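Local coordinates for protein leucine aminopeptidase 1 (Caenorhabditis elegans, PDB 2HC9) that cleaves N-terminal amino acids, preferably leucine, from peptides with the help of two zinc ions per subunit, and probably serves as a digestive enzyme, at residues 167-172 with 285-290; 454-459 with 469-474. The protein carries 1 engineered substitution. One frame throughout, in Å; residues are numbered along the deposited sequence.

Contact 1 of 2, residues 167-172 with 285-290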
loop_
_atom_site.group_PDB
_atom_site.type_symbol
_atom_site.label_atom_id
_atom_site.label_comp_id
_atom_site.label_asym_id
_atom_site.label_seq_id
_atom_site.Cartn_x
_atom_site.Cartn_y
_atom_site.Cartn_z
ATOM N N SER A 167 -41.119 16.742 6.483
ATOM C CA SER A 167 -40.554 15.863 7.506
ATOM C C SER A 167 -40.642 14.400 7.098
ATOM O O SER A 167 -39.690 13.645 7.280
ATOM C CB SER A 167 -41.247 16.063 8.859
ATOM O OG SER A 167 -41.025 17.372 9.359
ATOM N N GLU A 168 -41.793 13.997 6.571
ATOM C CA GLU A 168 -41.964 12.619 6.104
ATOM C C GLU A 168 -41.036 12.327 4.931
ATOM O O GLU A 168 -40.414 11.274 4.880
ATOM C CB GLU A 168 -43.435 12.350 5.735
ATOM C CG GLU A 168 -43.688 10.990 5.038
ATOM C CD GLU A 168 -43.536 9.757 5.956
ATOM O OE1 GLU A 168 -43.085 9.856 7.110
ATOM O OE2 GLU A 168 -43.863 8.646 5.496
ATOM N N SER A 169 -40.922 13.265 3.994
ATOM C CA SER A 169 -40.088 13.016 2.804
ATOM C C SER A 169 -38.620 12.864 3.229
ATOM O O SER A 169 -37.905 11.988 2.717
ATOM C CB SER A 169 -40.246 14.157 1.802
ATOM O OG SER A 169 -41.397 13.963 0.990
ATOM N N VAL A 170 -38.195 13.703 4.174
ATOM C CA VAL A 170 -36.842 13.645 4.753
ATOM C C VAL A 170 -36.610 12.288 5.414
ATOM O O VAL A 170 -35.626 11.578 5.101
ATOM C CB VAL A 170 -36.581 14.830 5.751
ATOM C CG1 VAL A 170 -35.283 14.601 6.556
ATOM C CG2 VAL A 170 -36.509 16.177 4.956
ATOM N N ARG A 171 -37.531 11.891 6.299
ATOM C CA ARG A 171 -37.370 10.599 7.005
ATOM C C ARG A 171 -37.474 9.384 6.088
ATOM O O ARG A 171 -36.802 8.377 6.319
ATOM C CB ARG A 171 -38.361 10.493 8.164
ATOM C CG ARG A 171 -38.087 11.533 9.242
ATOM C CD ARG A 171 -39.174 11.471 10.333
ATOM N NE ARG A 171 -39.068 10.271 11.170
ATOM C CZ ARG A 171 -40.098 9.514 11.561
ATOM N NH1 ARG A 171 -41.360 9.766 11.153
ATOM N NH2 ARG A 171 -39.865 8.476 12.350
ATOM N N GLU A 172 -38.311 9.474 5.057
ATOM C CA GLU A 172 -38.400 8.407 4.053
ATOM C C GLU A 172 -37.111 8.253 3.237
ATOM O O GLU A 172 -36.638 7.137 3.014
ATOM C CB GLU A 172 -39.577 8.664 3.089
ATOM C CG GLU A 172 -40.970 8.339 3.731
ATOM C CD GLU A 172 -41.132 6.849 3.937
ATOM O OE1 GLU A 172 -41.524 6.172 2.960
ATOM O OE2 GLU A 172 -40.778 6.347 5.034
ATOM N N ALA A 285 -38.460 14.153 -2.870
ATOM C CA ALA A 285 -38.726 15.530 -3.340
ATOM C C ALA A 285 -39.956 15.604 -4.236
ATOM O O ALA A 285 -40.781 16.494 -4.073
ATOM C CB ALA A 285 -37.511 16.124 -4.094
ATOM N N TYR A 286 -40.041 14.695 -5.205
ATOM C CA TYR A 286 -41.174 14.629 -6.119
ATOM C C TYR A 286 -42.453 14.466 -5.301
ATOM O O TYR A 286 -43.437 15.163 -5.536
ATOM C CB TYR A 286 -40.978 13.440 -7.063
ATOM C CG TYR A 286 -42.114 13.163 -8.034
ATOM C CD1 TYR A 286 -42.131 13.766 -9.293
ATOM C CD2 TYR A 286 -43.162 12.279 -7.697
ATOM C CE1 TYR A 286 -43.133 13.515 -10.196
ATOM C CE2 TYR A 286 -44.188 12.006 -8.614
ATOM C CZ TYR A 286 -44.156 12.624 -9.862
ATOM O OH TYR A 286 -45.144 12.387 -10.786
ATOM N N SER A 287 -42.428 13.535 -4.352
ATOM C CA SER A 287 -43.580 13.297 -3.485
ATOM C C SER A 287 -44.031 14.574 -2.749
ATOM O O SER A 287 -45.212 14.941 -2.790
ATOM C CB SER A 287 -43.268 12.189 -2.490
ATOM O OG SER A 287 -44.342 11.994 -1.570
ATOM N N ALA A 288 -43.100 15.255 -2.099
ATOM C CA ALA A 288 -43.455 16.483 -1.333
ATOM C C ALA A 288 -44.036 17.587 -2.249
ATOM O O ALA A 288 -45.014 18.255 -1.897
ATOM C CB ALA A 288 -42.227 17.002 -0.575
ATOM N N LEU A 289 -43.449 17.767 -3.435
ATOM C CA LEU A 289 -43.903 18.807 -4.364
ATOM C C LEU A 289 -45.290 18.481 -4.917
ATOM O O LEU A 289 -46.141 19.360 -5.025
ATOM C CB LEU A 289 -42.916 18.964 -5.526
ATOM C CG LEU A 289 -41.566 19.607 -5.116
ATOM C CD1 LEU A 289 -40.478 19.421 -6.219
ATOM C CD2 LEU A 289 -41.726 21.082 -4.756
ATOM N N VAL A 290 -45.492 17.231 -5.319
ATOM C CA VAL A 290 -46.748 16.847 -5.991
ATOM C C VAL A 290 -47.917 16.856 -4.994
ATOM O O VAL A 290 -49.073 17.071 -5.378
ATOM C CB VAL A 290 -46.603 15.499 -6.780
ATOM C CG1 VAL A 290 -47.975 15.002 -7.304
ATOM C CG2 VAL A 290 -45.671 15.722 -7.988
HETATM O O HOH W 1 -43.350 11.123 0.859
#
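The hydroxyl of S169 meets the methyl of A288 where two helices of this M17 aminopeptidase touch in the interior: helix 157-178, whose S167 and R171 also touch strand 3-8 of the N-terminal sheet, and helix 277-290, whose Y286 and L289 lie on strand 297-307 of the catalytic sheet. The interface is small, 92 Å², and built from short side chains, which lets the CA atoms of S169 and A288 come within 6.4 Å of each other. Both CB atoms point across the gap. S169 OG lies 3.5 Å from A288 CB and is 4.3 Å from the CB of S287, the preceding residue of the partner helix. With chi1 at -84°, S169 OG stands anti to its own carbonyl carbon and beside its backbone N, a position from which it can serve two helices at once. Its single proton goes chiefly to the main-chain oxygen of E284, one turn before A288 on the partner helix; the bond to the main-chain oxygen of D165, one turn back on its own helix, is weak and at most shares that proton. The serine is thus a polar link in otherwise plain packing. S287 does not reach it directly. Its hydroxyl swings anti to the backbone N (chi1 176°), and a water spans the remaining gap. The pairing is lopsided: the water lies 2.8 Å from S287 OG, whereas the bond it donates to S169 OG, here the acceptor, is weak, at 3.4 Å between the oxygens.

Contact 2 of 2, residues 454-459 with 469-474; sequences LHLDIA and TGYGPA
This is a buried apolar contact in which the ring of Y471, just ahead of helix 473-480, packs against the end of strand 452-457 and the first residue beyond it; the centre of the contact lies about 4 Å from the centre of the subunit. L456 and I458, two residues apart, both direct their CB toward it, and 137 Å² is buried in all. The closest approach is I458 CG2 to Y471 CE2, 3.4 Å, with the methyl coming at the ring obliquely. L456 reaches the same carbon from another direction: its CD2 lies at the ring edge, near the ring plane, 4.1 Å from Y471 CE2. The extended chi1 of Y471, -172°, carries the ring out to the strand, where L456 comes to meet it from the opposite direction. The strand belongs to the central mixed sheet of the M17 catalytic domain, where it runs parallel to 356-361 and antiparallel to 376-380; M360 of the former also touches L456 and I458. The phenol is held at its far end too, since Y471 OH hydrogen-bonds to the main-chain oxygen of L399. Next in sequence, G472 occupies the N-cap position of helix 473-480, and its N bonds D398 OD2. On the strand, D457 takes no part in this packing and bonds the bicarbonate-binding loop instead: OD1 accepts L363 N and OD2 bonds T364 OG1. D457 OD1 also receives a weak bond from A459 N, 3.4 Å away, consistent with an Asx turn that includes I458.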
loop_
_atom_site.group_PDB
_atom_site.type_symbol
_atom_site.label_atom_id
_atom_site.label_comp_id
_atom_site.label_asym_id
_atom_site.label_seq_id
_atom_site.Cartn_x
_atom_site.Cartn_y
_atom_site.Cartn_z
ATOM N N LEU A 454 -28.506 20.550 -14.659
ATOM C CA LEU A 454 -27.736 20.689 -13.442
ATOM C C LEU A 454 -27.489 19.310 -12.848
ATOM O O LEU A 454 -28.433 18.543 -12.593
ATOM C CB LEU A 454 -28.443 21.602 -12.430
ATOM C CG LEU A 454 -27.648 21.911 -11.158
ATOM C CD1 LEU A 454 -27.802 23.387 -10.677
ATOM C CD2 LEU A 454 -27.933 20.887 -9.998
ATOM N N HIS A 455 -26.215 19.023 -12.606
ATOM C CA HIS A 455 -25.784 17.774 -11.959
ATOM C C HIS A 455 -25.388 18.095 -10.510
ATOM O O HIS A 455 -24.703 19.086 -10.262
ATOM C CB HIS A 455 -24.565 17.235 -12.742
ATOM C CG HIS A 455 -23.745 16.254 -11.961
ATOM N ND1 HIS A 455 -24.223 15.010 -11.606
ATOM C CD2 HIS A 455 -22.483 16.336 -11.466
ATOM C CE1 HIS A 455 -23.294 14.369 -10.915
ATOM N NE2 HIS A 455 -22.229 15.153 -10.812
ATOM N N LEU A 456 -25.836 17.279 -9.547
ATOM C CA LEU A 456 -25.597 17.580 -8.146
ATOM C C LEU A 456 -25.024 16.314 -7.498
ATOM O O LEU A 456 -25.706 15.287 -7.427
ATOM C CB LEU A 456 -26.924 17.981 -7.449
ATOM C CG LEU A 456 -26.799 18.389 -5.964
ATOM C CD1 LEU A 456 -25.910 19.637 -5.793
ATOM C CD2 LEU A 456 -28.185 18.641 -5.374
ATOM N N ASP A 457 -23.788 16.394 -7.015
ATOM C CA ASP A 457 -23.116 15.258 -6.363
ATOM C C ASP A 457 -23.235 15.411 -4.843
ATOM O O ASP A 457 -22.741 16.386 -4.245
ATOM C CB ASP A 457 -21.634 15.257 -6.793
ATOM C CG ASP A 457 -20.870 13.977 -6.407
ATOM O OD1 ASP A 457 -21.289 13.172 -5.545
ATOM O OD2 ASP A 457 -19.784 13.776 -6.998
ATOM N N ILE A 458 -23.885 14.430 -4.225
ATOM C CA ILE A 458 -24.264 14.537 -2.813
ATOM C C ILE A 458 -23.656 13.395 -1.978
ATOM O O ILE A 458 -24.146 13.086 -0.884
ATOM C CB ILE A 458 -25.815 14.573 -2.636
ATOM C CG1 ILE A 458 -26.466 13.262 -3.153
ATOM C CG2 ILE A 458 -26.400 15.781 -3.376
ATOM C CD1 ILE A 458 -27.935 13.045 -2.647
ATOM N N ALA A 459 -22.570 12.793 -2.468
ATOM C CA ALA A 459 -22.004 11.617 -1.796
ATOM C C ALA A 459 -21.829 11.827 -0.295
ATOM O O ALA A 459 -22.283 11.012 0.516
ATOM C CB ALA A 459 -20.674 11.239 -2.452
ATOM N N THR A 469 -28.911 11.429 5.967
ATOM C CA THR A 469 -29.453 12.729 6.406
ATOM C C THR A 469 -30.825 13.025 5.804
ATOM O O THR A 469 -31.523 13.949 6.247
ATOM C CB THR A 469 -28.511 13.877 6.001
ATOM O OG1 THR A 469 -28.223 13.765 4.590
ATOM C CG2 THR A 469 -27.196 13.819 6.812
ATOM N N GLY A 470 -31.202 12.303 4.747
ATOM C CA GLY A 470 -32.407 12.684 4.016
ATOM C C GLY A 470 -32.271 13.962 3.191
ATOM O O GLY A 470 -33.225 14.719 3.042
ATOM N N TYR A 471 -31.065 14.200 2.670
ATOM C CA TYR A 471 -30.790 15.339 1.787
ATOM C C TYR A 471 -31.596 15.242 0.498
ATOM O O TYR A 471 -31.708 14.157 -0.112
ATOM C CB TYR A 471 -29.296 15.318 1.448
ATOM C CG TYR A 471 -28.781 16.518 0.687
ATOM C CD1 TYR A 471 -28.060 17.523 1.343
ATOM C CD2 TYR A 471 -28.972 16.617 -0.696
ATOM C CE1 TYR A 471 -27.542 18.632 0.627
ATOM C CE2 TYR A 471 -28.481 17.697 -1.417
ATOM C CZ TYR A 471 -27.777 18.687 -0.761
ATOM O OH TYR A 471 -27.276 19.723 -1.512
ATOM N N GLY A 472 -32.137 16.383 0.062
ATOM C CA GLY A 472 -32.745 16.456 -1.265
ATOM C C GLY A 472 -34.161 17.040 -1.231
ATOM O O GLY A 472 -34.410 18.027 -1.899
ATOM N N PRO A 473 -35.094 16.425 -0.465
ATOM C CA PRO A 473 -36.455 17.003 -0.373
ATOM C C PRO A 473 -36.501 18.475 0.078
ATOM O O PRO A 473 -37.252 19.266 -0.498
ATOM C CB PRO A 473 -37.165 16.094 0.642
ATOM C CG PRO A 473 -36.433 14.729 0.479
ATOM C CD PRO A 473 -34.987 15.116 0.228
ATOM N N ALA A 474 -35.697 18.853 1.061
ATOM C CA ALA A 474 -35.731 20.248 1.526
ATOM C C ALA A 474 -35.183 21.159 0.425
ATOM O O ALA A 474 -35.784 22.183 0.117
ATOM C CB ALA A 474 -34.955 20.421 2.837
#

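Overall arrangement
Contacts 1 and 2 have centres about 13 Å apart and meet through P473, the first residue of helix 473-480: P473 CB packs 3.8 Å from S169 CB, and P473 CG lies 4.0 Å from A285 N. A second junction brings V170 CG1 to within 3.8 Å of T469 O. The helices of 167-172 and 285-290 are therefore joined by the 469-474 segment to strand 454-459 of the catalytic sheet. Only contact 2 approaches the metal centre: the side chain of I458 is about 8 Å from that of K252, a zinc ligand, and about 11 Å from a bound zinc ion. Contact 1 lies away from the active site.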